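Local atomic coordinates of peptidoglycan-recognition protein LC (Drosophila melanogaster, PDB entry 2F2L), a protein that activates the imd/Relish pathway of the fly's humoral immune response, probably as a pattern-recognition receptor for bacterial peptidoglycan. Residues G25-L30 with L98-I103; P31-N36 with I103-T108; F67-D72 with S117-L122; F138-K143 with A155-F160. All coordinates share one frame; numbering follows the deposited sequence.

Interaction 1: residues G25-L30 with L98-I103; sequences GLVIAL and LSFAYI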
loop_
_atom_site.group_PDB
_atom_site.type_symbol
_atom_site.label_atom_id
_atom_site.label_comp_id
_atom_site.label_asym_id
_atom_site.label_seq_id
_atom_site.Cartn_x
_atom_site.Cartn_y
_atom_site.Cartn_z
ATOM N N GLY A 25 -13.829 -25.847 0.614
ATOM C CA GLY A 25 -13.388 -27.109 0.016
ATOM C C GLY A 25 -12.502 -26.899 -1.200
ATOM O O GLY A 25 -12.026 -27.860 -1.811
ATOM N N LEU A 26 -12.261 -25.636 -1.534
ATOM C CA LEU A 26 -11.565 -25.289 -2.770
ATOM C C LEU A 26 -10.556 -24.151 -2.570
ATOM O O LEU A 26 -10.888 -23.102 -2.010
ATOM C CB LEU A 26 -12.589 -24.886 -3.821
ATOM C CG LEU A 26 -12.068 -24.527 -5.213
ATOM C CD1 LEU A 26 -11.419 -25.722 -5.863
ATOM C CD2 LEU A 26 -13.216 -24.013 -6.066
ATOM N N VAL A 27 -9.336 -24.365 -3.040
ATOM C CA VAL A 27 -8.291 -23.342 -3.038
ATOM C C VAL A 27 -7.832 -23.158 -4.478
ATOM O O VAL A 27 -7.561 -24.149 -5.174
ATOM C CB VAL A 27 -7.101 -23.742 -2.126
ATOM C CG1 VAL A 27 -6.016 -22.658 -2.121
ATOM C CG2 VAL A 27 -7.593 -23.998 -0.728
ATOM N N ILE A 28 -7.760 -21.906 -4.937
ATOM C CA ILE A 28 -7.488 -21.595 -6.349
ATOM C C ILE A 28 -6.177 -20.834 -6.514
ATOM O O ILE A 28 -5.932 -19.812 -5.831
ATOM C CB ILE A 28 -8.635 -20.762 -6.964
ATOM C CG1 ILE A 28 -9.941 -21.566 -6.946
ATOM C CG2 ILE A 28 -8.324 -20.372 -8.402
ATOM C CD1 ILE A 28 -11.179 -20.711 -7.112
ATOM N N ALA A 29 -5.332 -21.328 -7.421
ATOM C CA ALA A 29 -4.059 -20.677 -7.707
ATOM C C ALA A 29 -4.193 -19.753 -8.917
ATOM O O ALA A 29 -4.902 -20.066 -9.869
ATOM C CB ALA A 29 -2.962 -21.701 -7.918
ATOM N N LEU A 30 -3.553 -18.594 -8.837
ATOM C CA LEU A 30 -3.590 -17.608 -9.907
ATOM C C LEU A 30 -2.237 -16.890 -10.012
ATOM O O LEU A 30 -1.531 -16.746 -9.019
ATOM C CB LEU A 30 -4.679 -16.548 -9.673
ATOM C CG LEU A 30 -6.111 -16.944 -9.317
ATOM C CD1 LEU A 30 -6.334 -16.905 -7.818
ATOM C CD2 LEU A 30 -7.094 -16.018 -10.001
ATOM N N LEU A 98 -10.762 -20.069 -1.412
ATOM C CA LEU A 98 -9.715 -19.135 -1.062
ATOM C C LEU A 98 -8.799 -19.063 -2.265
ATOM O O LEU A 98 -8.652 -20.050 -3.009
ATOM C CB LEU A 98 -8.919 -19.635 0.138
ATOM C CG LEU A 98 -9.585 -19.566 1.509
ATOM C CD1 LEU A 98 -8.802 -20.431 2.472
ATOM C CD2 LEU A 98 -9.700 -18.115 2.048
ATOM N N SER A 99 -8.196 -17.894 -2.464
ATOM C CA SER A 99 -7.262 -17.675 -3.559
ATOM C C SER A 99 -5.837 -17.422 -3.060
ATOM O O SER A 99 -5.627 -16.668 -2.100
ATOM C CB SER A 99 -7.706 -16.512 -4.439
ATOM O OG SER A 99 -7.880 -15.309 -3.708
ATOM N N PHE A 100 -4.880 -18.099 -3.698
ATOM C CA PHE A 100 -3.453 -17.862 -3.501
ATOM C C PHE A 100 -2.955 -17.297 -4.817
ATOM O O PHE A 100 -2.963 -17.993 -5.827
ATOM C CB PHE A 100 -2.643 -19.144 -3.222
ATOM C CG PHE A 100 -2.975 -19.855 -1.933
ATOM C CD1 PHE A 100 -3.864 -19.345 -1.003
ATOM C CD2 PHE A 100 -2.360 -21.070 -1.655
ATOM C CE1 PHE A 100 -4.129 -20.030 0.179
ATOM C CE2 PHE A 100 -2.634 -21.755 -0.489
ATOM C CZ PHE A 100 -3.513 -21.242 0.426
ATOM N N ALA A 101 -2.523 -16.040 -4.806
ATOM C CA ALA A 101 -1.959 -15.418 -6.001
ATOM C C ALA A 101 -0.432 -15.498 -5.928
ATOM O O ALA A 101 0.167 -15.215 -4.888
ATOM C CB ALA A 101 -2.394 -13.990 -6.109
ATOM N N TYR A 102 0.187 -15.872 -7.041
ATOM C CA TYR A 102 1.634 -16.021 -7.110
ATOM C C TYR A 102 2.176 -14.765 -7.773
ATOM O O TYR A 102 1.766 -14.409 -8.866
ATOM C CB TYR A 102 1.990 -17.350 -7.829
ATOM C CG TYR A 102 1.633 -18.504 -6.913
ATOM C CD1 TYR A 102 2.587 -19.067 -6.082
ATOM C CD2 TYR A 102 0.310 -18.923 -6.771
ATOM C CE1 TYR A 102 2.261 -20.085 -5.192
ATOM C CE2 TYR A 102 -0.037 -19.926 -5.873
ATOM C CZ TYR A 102 0.943 -20.506 -5.086
ATOM O OH TYR A 102 0.600 -21.492 -4.179
ATOM N N ILE A 103 3.062 -14.062 -7.073
ATOM C CA ILE A 103 3.562 -12.779 -7.570
ATOM C C ILE A 103 4.543 -13.005 -8.714
ATOM O O ILE A 103 5.633 -13.526 -8.515
ATOM C CB ILE A 103 4.213 -11.937 -6.480
ATOM C CG1 ILE A 103 3.212 -11.697 -5.348
ATOM C CG2 ILE A 103 4.722 -10.604 -7.065
ATOM C CD1 ILE A 103 3.820 -11.143 -4.101
#
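Val27 CG1 stands squarely on the face of the Phe100 ring, joining two neighbouring parallel strands, 26-30 and 98-102, inside the mixed sheet of this amidase-like PGRP domain. The methyl lies 3.7 Å from the centroid of the Phe100 ring and 7° off its normal, a CH-pi contact shared almost evenly by all six ring carbons. It can do so because CG1 is trans to the Val27 backbone N (chi1 -180°), which swings this branch over the next strand. On the same face of the sheet, Ala29 CB comes to 4.0 Å from Tyr102 CE2, meeting that ring obliquely. The other face has Leu30 CD1 against Ser99 CB at 3.7 Å. Between the faces runs an unbroken ladder of five backbone bonds, donated in turn by Leu98, Ile28, Phe100, Leu30 and Tyr102; the one from Ile28 N to Leu98 O measures 2.8 Å. CA-H...O contacts fill in between them, as from Val27 CA to Leu98 O at 3.3 Å. Farther out, Leu122 and Leu123 of helix 113-128 pack on Phe100, and Thr139 of the flanking strand 136-140 bonds the backbones of Val27 and Ala29. A hydrogen bond between Tyr102 OH and Thr119 holds the tyrosine by its far end. At its near end Leu30 O takes Tyr102 N at 2.8 Å while lying in the plane of the ring, beside its CD2 edge.

Interaction 2: residues P31-N36 with I103-T108; sequences PTNSEN and IGSFKT. With NAG (2-acetamido-2-deoxy-beta-D-glucopyranose), chain C.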
loop_
_atom_site.group_PDB
_atom_site.type_symbol
_atom_site.label_atom_id
_atom_site.label_comp_id
_atom_site.label_asym_id
_atom_site.label_seq_id
_atom_site.Cartn_x
_atom_site.Cartn_y
_atom_site.Cartn_z
ATOM N N PRO A 31 -1.885 -16.424 -11.218
ATOM C CA PRO A 31 -0.743 -15.528 -11.367
ATOM C C PRO A 31 -1.171 -14.076 -11.122
ATOM O O PRO A 31 -2.334 -13.735 -11.343
ATOM C CB PRO A 31 -0.347 -15.737 -12.828
ATOM C CG PRO A 31 -1.662 -15.978 -13.504
ATOM C CD PRO A 31 -2.526 -16.705 -12.510
ATOM N N THR A 32 -0.261 -13.220 -10.676
ATOM C CA THR A 32 -0.611 -11.797 -10.568
ATOM C C THR A 32 -0.416 -11.094 -11.917
ATOM O O THR A 32 -0.962 -10.011 -12.149
ATOM C CB THR A 32 0.204 -11.062 -9.453
ATOM O OG1 THR A 32 1.608 -11.180 -9.712
ATOM C CG2 THR A 32 -0.108 -11.628 -8.103
ATOM N N ASN A 33 0.371 -11.718 -12.799
ATOM C CA ASN A 33 0.836 -11.104 -14.049
ATOM C C ASN A 33 1.514 -9.754 -13.860
ATOM O O ASN A 33 1.482 -8.898 -14.739
ATOM C CB ASN A 33 -0.309 -11.022 -15.072
ATOM C CG ASN A 33 -0.804 -12.391 -15.486
ATOM O OD1 ASN A 33 -0.000 -13.302 -15.687
ATOM N ND2 ASN A 33 -2.129 -12.553 -15.598
ATOM N N SER A 34 2.151 -9.582 -12.709
ATOM C CA SER A 34 3.013 -8.456 -12.443
ATOM C C SER A 34 4.439 -8.973 -12.590
ATOM O O SER A 34 4.651 -10.187 -12.679
ATOM C CB SER A 34 2.780 -7.937 -11.020
ATOM O OG SER A 34 3.206 -8.871 -10.037
ATOM N N GLU A 35 5.411 -8.068 -12.611
ATOM C CA GLU A 35 6.805 -8.453 -12.402
ATOM C C GLU A 35 6.924 -9.236 -11.102
ATOM O O GLU A 35 6.104 -9.077 -10.206
ATOM C CB GLU A 35 7.711 -7.221 -12.348
ATOM C CG GLU A 35 8.171 -6.744 -13.716
ATOM C CD GLU A 35 8.644 -5.304 -13.718
ATOM O OE1 GLU A 35 9.851 -5.065 -13.952
ATOM O OE2 GLU A 35 7.803 -4.406 -13.490
ATOM N N ASN A 36 7.929 -10.095 -11.005
ATOM C CA ASN A 36 8.104 -10.919 -9.818
ATOM C C ASN A 36 8.911 -10.166 -8.745
ATOM O O ASN A 36 9.100 -8.954 -8.841
ATOM C CB ASN A 36 8.710 -12.287 -10.189
ATOM C CG ASN A 36 10.169 -12.210 -10.575
ATOM O OD1 ASN A 36 10.736 -11.127 -10.708
ATOM N ND2 ASN A 36 10.789 -13.380 -10.759
ATOM N N ILE A 103 3.062 -14.062 -7.073
ATOM C CA ILE A 103 3.562 -12.779 -7.570
ATOM C C ILE A 103 4.543 -13.005 -8.714
ATOM O O ILE A 103 5.633 -13.526 -8.515
ATOM C CB ILE A 103 4.213 -11.937 -6.480
ATOM C CG1 ILE A 103 3.212 -11.697 -5.348
ATOM C CG2 ILE A 103 4.722 -10.604 -7.065
ATOM C CD1 ILE A 103 3.820 -11.143 -4.101
ATOM N N GLY A 104 4.133 -12.601 -9.910
ATOM C CA GLY A 104 4.921 -12.825 -11.112
ATOM C C GLY A 104 4.045 -13.209 -12.288
ATOM O O GLY A 104 2.827 -13.122 -12.228
ATOM N N SER A 105 4.695 -13.639 -13.359
ATOM C CA SER A 105 4.041 -14.130 -14.566
ATOM C C SER A 105 4.685 -15.486 -14.865
ATOM O O SER A 105 5.916 -15.576 -14.899
ATOM C CB SER A 105 4.278 -13.158 -15.722
ATOM O OG SER A 105 3.459 -13.505 -16.837
ATOM N N PHE A 106 3.874 -16.530 -15.045
ATOM C CA PHE A 106 4.397 -17.904 -15.044
ATOM C C PHE A 106 3.916 -18.756 -16.206
ATOM O O PHE A 106 3.598 -19.927 -16.031
ATOM C CB PHE A 106 4.042 -18.599 -13.735
ATOM C CG PHE A 106 4.426 -17.825 -12.525
ATOM C CD1 PHE A 106 5.700 -17.942 -11.986
ATOM C CD2 PHE A 106 3.518 -16.958 -11.924
ATOM C CE1 PHE A 106 6.062 -17.212 -10.861
ATOM C CE2 PHE A 106 3.871 -16.233 -10.803
ATOM C CZ PHE A 106 5.141 -16.355 -10.265
ATOM N N LYS A 107 3.871 -18.170 -17.394
ATOM C CA LYS A 107 3.483 -18.921 -18.573
ATOM C C LYS A 107 4.608 -19.885 -18.936
ATOM O O LYS A 107 4.356 -21.064 -19.167
ATOM C CB LYS A 107 3.127 -17.982 -19.726
ATOM C CG LYS A 107 1.994 -17.013 -19.362
ATOM C CD LYS A 107 0.996 -16.809 -20.492
ATOM C CE LYS A 107 1.443 -15.743 -21.475
ATOM N NZ LYS A 107 1.283 -14.370 -20.933
ATOM N N THR A 108 5.843 -19.390 -18.946
ATOM C CA THR A 108 7.014 -20.232 -19.189
ATOM C C THR A 108 7.989 -20.274 -18.015
ATOM O O THR A 108 8.721 -21.241 -17.851
ATOM C CB THR A 108 7.778 -19.786 -20.460
ATOM O OG1 THR A 108 8.045 -18.382 -20.405
ATOM C CG2 THR A 108 6.961 -20.089 -21.705
HETATM C C1 NAG C . 12.125 -13.216 -11.275
HETATM C C2 NAG C . 12.860 -14.475 -10.816
HETATM C C3 NAG C . 14.230 -14.543 -11.486
HETATM C C4 NAG C . 14.079 -14.395 -12.996
HETATM C C5 NAG C . 13.389 -13.065 -13.269
HETATM C C6 NAG C . 13.249 -12.777 -14.765
HETATM C C7 NAG C . 12.500 -15.239 -8.472
HETATM C C8 NAG C . 11.532 -16.253 -8.958
HETATM N N2 NAG C . 13.040 -14.416 -9.367
HETATM O O3 NAG C . 14.867 -15.755 -11.156
HETATM O O4 NAG C . 15.346 -14.454 -13.620
HETATM O O5 NAG C . 12.096 -13.119 -12.684
HETATM O O6 NAG C . 12.467 -13.779 -15.378
HETATM O O7 NAG C . 12.765 -15.189 -7.261
HETATM O O HOH W 1 1.144 -15.873 -15.812
HETATM O O HOH W 2 1.928 -11.918 -18.079
#
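Two loops that follow neighbouring parallel strands of the sheet, 24-31 and 98-102, are tied together here, with Thr32 gripping Gly104 close to the N-glycosylation site at Asn36. The main tie is Gly104 N to Thr32 OG1, 2.9 Å and nearly straight at 167°. Thr32 places this oxygen between its own backbone N and carbonyl carbon, facing the second loop. The same hydroxyl donates to Ser34 OG at 2.8 Å, and Ser34 OG passes the chain on to Glu35 O, approaching from out of the carbonyl plane. This short relay probably helps fix the shape of the first loop. A weak, bent bond from Asn33 N to Gly104 O (2.9 Å) adds to the tie. Ser34 O meets Gly104 CA at 3.1 Å as a CA-H...O contact; the other side of this CA is taken up by the Phe106 ring and Asn36 CB, which leave no room for a side chain. Ile103 CG2 fits against Ser34 OG and Glu35 O, while Pro31 CB meets the edge of the Phe106 ring. Toward solvent, one water accepts from Phe106 N at 2.9 Å and also bonds Asn33 OD1, while the Asn33 ND2 is taken by Asp150 O. Asn36 has its CB 3.7 Å from Ile103 O, but its amide turns outward from the loops and carries the sugar through the 1.4 Å covalent bond from Asn36 ND2 to C1 of the N-acetylglucosamine.

Interaction 3: residues F67-D72 with S117-L122; sequences FLIGGD and SVTRLL
Ile69 and Phe67 meet Val118 and Leu122 where helix 113-128 lies across one face of the central sheet, a helix-on-sheet layer of the PGRP fold in which strand 67-69 and the helix run roughly antiparallel (154°). Apolar contacts dominate. Ile69 and Val118 reach toward each other tip to tip, with Ile69 CG2 and Val118 CG1 just 3.4 Å apart, closer than usual van der Waals contact. Ile69 chi2 is -111°, well off a staggered value, which together with that short approach suggests some strain in the fit. Its other branch goes past Leu122 in the opposite direction, leaving Ile69 CD1 3.6 Å from Leu122 CD2. A chi1 of -173° extends Leu122 away from its backbone N and carries CD2 to the strand, where this methyl wedges between the two strand residues, 4.0 Å from Phe67 CB and oblique to the phenylalanine ring. That ring also meets Trp81 and Phe100. Leu68, between the two, points to the other face of the sheet, onto Val47 of helix 40-57. Polar groups come in at the margins. Thr119 shows OG1 to Ile69 CD1 at 4.2 Å, but this hydroxyl is engaged by Tyr102 and Gln115. The side-chain amide of Gln115 also bonds Ile69 O, holding the strand end to the helix. Within the helix, the contacting residues are tied one turn apart by Leu122 N to Val118 O at 2.7 Å.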
loop_
_atom_site.group_PDB
_atom_site.type_symbol
_atom_site.label_atom_id
_atom_site.label_comp_id
_atom_site.label_asym_id
_atom_site.label_seq_id
_atom_site.Cartn_x
_atom_site.Cartn_y
_atom_site.Cartn_z
ATOM N N PHE A 67 -4.495 -14.450 -0.127
ATOM C CA PHE A 67 -3.059 -14.421 0.195
ATOM C C PHE A 67 -2.312 -14.299 -1.093
ATOM O O PHE A 67 -2.813 -14.732 -2.118
ATOM C CB PHE A 67 -2.628 -15.704 0.923
ATOM C CG PHE A 67 -3.264 -15.859 2.265
ATOM C CD1 PHE A 67 -2.747 -15.204 3.363
ATOM C CD2 PHE A 67 -4.416 -16.612 2.419
ATOM C CE1 PHE A 67 -3.351 -15.322 4.607
ATOM C CE2 PHE A 67 -5.027 -16.729 3.654
ATOM C CZ PHE A 67 -4.495 -16.088 4.743
ATOM N N LEU A 68 -1.132 -13.684 -1.034
ATOM C CA LEU A 68 -0.224 -13.592 -2.163
ATOM C C LEU A 68 1.134 -14.188 -1.758
ATOM O O LEU A 68 1.609 -13.952 -0.655
ATOM C CB LEU A 68 -0.049 -12.140 -2.619
ATOM C CG LEU A 68 -1.349 -11.428 -3.065
ATOM C CD1 LEU A 68 -1.937 -10.624 -1.921
ATOM C CD2 LEU A 68 -1.100 -10.516 -4.263
ATOM N N ILE A 69 1.752 -14.946 -2.656
ATOM C CA ILE A 69 3.014 -15.630 -2.362
ATOM C C ILE A 69 4.122 -15.068 -3.231
ATOM O O ILE A 69 4.072 -15.138 -4.458
ATOM C CB ILE A 69 2.903 -17.139 -2.599
ATOM C CG1 ILE A 69 1.550 -17.671 -2.077
ATOM C CG2 ILE A 69 4.135 -17.867 -2.010
ATOM C CD1 ILE A 69 1.602 -18.537 -0.882
ATOM N N GLY A 70 5.126 -14.503 -2.582
ATOM C CA GLY A 70 6.230 -13.856 -3.280
ATOM C C GLY A 70 7.408 -14.790 -3.518
ATOM O O GLY A 70 7.587 -15.780 -2.804
ATOM N N GLY A 71 8.229 -14.454 -4.509
ATOM C CA GLY A 71 9.427 -15.240 -4.828
ATOM C C GLY A 71 10.376 -15.411 -3.655
ATOM O O GLY A 71 11.147 -16.369 -3.621
ATOM N N ASP A 72 10.327 -14.475 -2.705
ATOM C CA ASP A 72 11.079 -14.567 -1.446
ATOM C C ASP A 72 10.567 -15.681 -0.515
ATOM O O ASP A 72 11.170 -15.943 0.529
ATOM C CB ASP A 72 11.038 -13.216 -0.698
ATOM C CG ASP A 72 9.599 -12.763 -0.348
ATOM O OD1 ASP A 72 8.628 -13.413 -0.791
ATOM O OD2 ASP A 72 9.442 -11.750 0.372
ATOM N N SER A 117 7.349 -24.392 -1.678
ATOM C CA SER A 117 7.399 -24.954 -0.323
ATOM C C SER A 117 6.484 -24.213 0.664
ATOM O O SER A 117 5.847 -24.852 1.504
ATOM C CB SER A 117 8.827 -25.001 0.205
ATOM O OG SER A 117 9.455 -23.750 0.049
ATOM N N VAL A 118 6.402 -22.883 0.575
ATOM C CA VAL A 118 5.558 -22.142 1.529
ATOM C C VAL A 118 4.060 -22.365 1.262
ATOM O O VAL A 118 3.237 -22.263 2.182
ATOM C CB VAL A 118 5.888 -20.622 1.597
ATOM C CG1 VAL A 118 5.329 -19.877 0.406
ATOM C CG2 VAL A 118 5.351 -20.031 2.902
ATOM N N THR A 119 3.715 -22.670 0.013
ATOM C CA THR A 119 2.366 -23.088 -0.338
ATOM C C THR A 119 1.926 -24.310 0.444
ATOM O O THR A 119 0.780 -24.378 0.869
ATOM C CB THR A 119 2.255 -23.401 -1.835
ATOM O OG1 THR A 119 2.585 -22.233 -2.599
ATOM C CG2 THR A 119 0.867 -23.867 -2.196
ATOM N N ARG A 120 2.825 -25.286 0.615
ATOM C CA ARG A 120 2.536 -26.465 1.435
ATOM C C ARG A 120 2.239 -26.074 2.890
ATOM O O ARG A 120 1.254 -26.535 3.478
ATOM C CB ARG A 120 3.716 -27.441 1.417
ATOM C CG ARG A 120 4.037 -28.055 0.059
ATOM C CD ARG A 120 5.219 -29.009 0.186
ATOM N NE ARG A 120 5.356 -29.886 -0.974
ATOM C CZ ARG A 120 6.292 -29.787 -1.924
ATOM N NH1 ARG A 120 7.224 -28.825 -1.895
ATOM N NH2 ARG A 120 6.304 -30.677 -2.919
ATOM N N LEU A 121 3.101 -25.240 3.470
ATOM C CA LEU A 121 2.903 -24.774 4.848
ATOM C C LEU A 121 1.613 -23.951 4.957
ATOM O O LEU A 121 0.891 -24.077 5.943
ATOM C CB LEU A 121 4.089 -23.940 5.365
ATOM C CG LEU A 121 5.444 -24.573 5.768
ATOM C CD1 LEU A 121 5.326 -26.016 6.300
ATOM C CD2 LEU A 121 6.434 -24.531 4.637
ATOM N N LEU A 122 1.326 -23.133 3.942
ATOM C CA LEU A 122 0.132 -22.269 3.953
ATOM C C LEU A 122 -1.159 -23.095 3.920
ATOM O O LEU A 122 -2.078 -22.832 4.695
ATOM C CB LEU A 122 0.145 -21.245 2.795
ATOM C CG LEU A 122 -0.985 -20.207 2.833
ATOM C CD1 LEU A 122 -0.944 -19.389 4.134
ATOM C CD2 LEU A 122 -0.925 -19.281 1.626
#

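Interaction 4: residues F138-K143 with A155-F160; sequences FTASSK and ALYASF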
loop_
_atom_site.group_PDB
_atom_site.type_symbol
_atom_site.label_atom_id
_atom_site.label_comp_id
_atom_site.label_asym_id
_atom_site.label_seq_id
_atom_site.Cartn_x
_atom_site.Cartn_y
_atom_site.Cartn_z
ATOM N N PHE A 138 -7.166 -28.359 -4.554
ATOM C CA PHE A 138 -6.313 -27.229 -4.956
ATOM C C PHE A 138 -6.285 -27.271 -6.485
ATOM O O PHE A 138 -5.993 -28.318 -7.081
ATOM C CB PHE A 138 -4.923 -27.407 -4.334
ATOM C CG PHE A 138 -3.957 -26.244 -4.538
ATOM C CD1 PHE A 138 -4.393 -24.929 -4.677
ATOM C CD2 PHE A 138 -2.589 -26.485 -4.529
ATOM C CE1 PHE A 138 -3.485 -23.886 -4.853
ATOM C CE2 PHE A 138 -1.669 -25.442 -4.704
ATOM C CZ PHE A 138 -2.122 -24.135 -4.854
ATOM N N THR A 139 -6.648 -26.172 -7.137
ATOM C CA THR A 139 -6.713 -26.163 -8.606
ATOM C C THR A 139 -6.286 -24.844 -9.222
ATOM O O THR A 139 -6.089 -23.860 -8.524
ATOM C CB THR A 139 -8.122 -26.531 -9.123
ATOM O OG1 THR A 139 -8.062 -26.812 -10.530
ATOM C CG2 THR A 139 -9.102 -25.445 -8.887
ATOM N N ALA A 140 -6.147 -24.859 -10.544
ATOM C CA ALA A 140 -5.789 -23.692 -11.318
ATOM C C ALA A 140 -7.028 -22.915 -11.671
ATOM O O ALA A 140 -8.055 -23.485 -12.092
ATOM C CB ALA A 140 -5.056 -24.100 -12.587
ATOM N N SER A 141 -6.921 -21.601 -11.517
ATOM C CA SER A 141 -7.943 -20.695 -11.998
ATOM C C SER A 141 -8.257 -20.933 -13.474
ATOM O O SER A 141 -9.407 -20.807 -13.886
ATOM C CB SER A 141 -7.528 -19.240 -11.751
ATOM O OG SER A 141 -6.365 -18.904 -12.482
ATOM N N SER A 142 -7.243 -21.309 -14.255
ATOM C CA SER A 142 -7.413 -21.504 -15.685
ATOM C C SER A 142 -8.191 -22.775 -16.037
ATOM O O SER A 142 -8.837 -22.832 -17.076
ATOM C CB SER A 142 -6.058 -21.543 -16.393
ATOM O OG SER A 142 -5.274 -22.609 -15.912
ATOM N N LYS A 143 -8.102 -23.792 -15.189
ATOM C CA LYS A 143 -8.886 -25.016 -15.372
ATOM C C LYS A 143 -10.369 -24.699 -15.169
ATOM O O LYS A 143 -11.220 -25.187 -15.898
ATOM C CB LYS A 143 -8.413 -26.110 -14.401
ATOM C CG LYS A 143 -9.339 -27.327 -14.302
ATOM C CD LYS A 143 -8.598 -28.608 -13.880
ATOM C CE LYS A 143 -9.567 -29.791 -13.738
ATOM N NZ LYS A 143 -8.977 -31.117 -14.152
ATOM N N ALA A 155 3.458 -22.794 -16.416
ATOM C CA ALA A 155 4.624 -23.208 -15.635
ATOM C C ALA A 155 4.344 -23.222 -14.132
ATOM O O ALA A 155 4.903 -24.035 -13.396
ATOM C CB ALA A 155 5.825 -22.351 -15.964
ATOM N N LEU A 156 3.472 -22.333 -13.673
ATOM C CA LEU A 156 3.040 -22.340 -12.275
ATOM C C LEU A 156 2.254 -23.616 -11.978
ATOM O O LEU A 156 2.589 -24.355 -11.045
ATOM C CB LEU A 156 2.176 -21.101 -11.963
ATOM C CG LEU A 156 1.465 -21.046 -10.608
ATOM C CD1 LEU A 156 2.470 -20.996 -9.470
ATOM C CD2 LEU A 156 0.521 -19.859 -10.543
ATOM N N TYR A 157 1.230 -23.883 -12.786
ATOM C CA TYR A 157 0.307 -24.985 -12.495
ATOM C C TYR A 157 0.957 -26.363 -12.638
ATOM O O TYR A 157 0.618 -27.280 -11.899
ATOM C CB TYR A 157 -0.936 -24.898 -13.379
ATOM C CG TYR A 157 -1.635 -23.555 -13.292
ATOM C CD1 TYR A 157 -1.911 -22.969 -12.058
ATOM C CD2 TYR A 157 -2.031 -22.875 -14.444
ATOM C CE1 TYR A 157 -2.564 -21.755 -11.970
ATOM C CE2 TYR A 157 -2.672 -21.642 -14.364
ATOM C CZ TYR A 157 -2.933 -21.092 -13.125
ATOM O OH TYR A 157 -3.571 -19.872 -13.026
ATOM N N ALA A 158 1.900 -26.481 -13.573
ATOM C CA ALA A 158 2.676 -27.714 -13.765
ATOM C C ALA A 158 3.478 -28.085 -12.518
ATOM O O ALA A 158 3.721 -29.260 -12.262
ATOM C CB ALA A 158 3.608 -27.568 -14.963
ATOM N N SER A 159 3.865 -27.071 -11.739
ATOM C CA SER A 159 4.615 -27.273 -10.494
ATOM C C SER A 159 3.808 -27.961 -9.383
ATOM O O SER A 159 4.394 -28.532 -8.459
ATOM C CB SER A 159 5.164 -25.928 -9.989
ATOM O OG SER A 159 5.822 -25.226 -11.044
ATOM N N PHE A 160 2.478 -27.905 -9.472
ATOM C CA PHE A 160 1.590 -28.573 -8.510
ATOM C C PHE A 160 0.951 -29.849 -9.055
ATOM O O PHE A 160 0.201 -30.520 -8.355
ATOM C CB PHE A 160 0.454 -27.635 -8.091
ATOM C CG PHE A 160 0.915 -26.331 -7.537
ATOM C CD1 PHE A 160 1.726 -26.289 -6.418
ATOM C CD2 PHE A 160 0.513 -25.140 -8.120
ATOM C CE1 PHE A 160 2.141 -25.082 -5.892
ATOM C CE2 PHE A 160 0.914 -23.932 -7.604
ATOM C CZ PHE A 160 1.726 -23.896 -6.481
#
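Tyr157 lays its ring flat over Ala140, whose CB sits 3.4 Å from the ring centroid and 11° off the normal, a close CH-pi contact. Ser142 comes to the same ring at a slant, its OG 3.2 Å from Tyr157 CE2. Beyond the ring, Ser141 OG is 3.0 Å from Tyr157 OH; both hydroxyls also lie within weak hydrogen-bonding distance of Ala29 O, and Tyr157 OH bonds Phe151 O. These three small residues mark the place where strand 136-140, at the border of the sheet, passes straight into helix 141-144, with Ala140 as N-cap, and helix 154-158 packs its tyrosine into the corner. An aromatic pair sits farther back along the strand. Phe138 turns its edge to the face of Phe160, the planes at 56° and the ring centroids 4.9 Å apart. CE2 is the atom over the middle of the Phe160 ring, 3.9 Å from Phe160 CD1. Trp166 meets both phenylalanines, edge-to-face in the case of Phe138. Just before Phe160, Ser159 OG donates to Ala155 O at 2.8 Å, in the carbonyl plane.

Interactions 1, 3 and 4 are buried and reach the same sheet, whereas interaction 2 is partly exposed and lies in the loops beyond it. Interaction 1 is the innermost and relies on backbone bonds; interaction 3 brings helix 113-128 onto the sheet with little but methyl packing; interaction 4 adds aromatic rings and hydroxyls at the border strand. Interaction 2, beside the glycan, relies more on hydroxyl and backbone bonds and on water, with a few apolar contacts beside them. The four are continuous: strand 98-102 pairs with 67-69 through Ala101 O and Ile69 N, Thr119 CG2 of interaction 3 packs on Phe138 and Phe160, Ile103 is common to interactions 1 and 2, and Phe106 O meets Ala155 N between interactions 2 and 4.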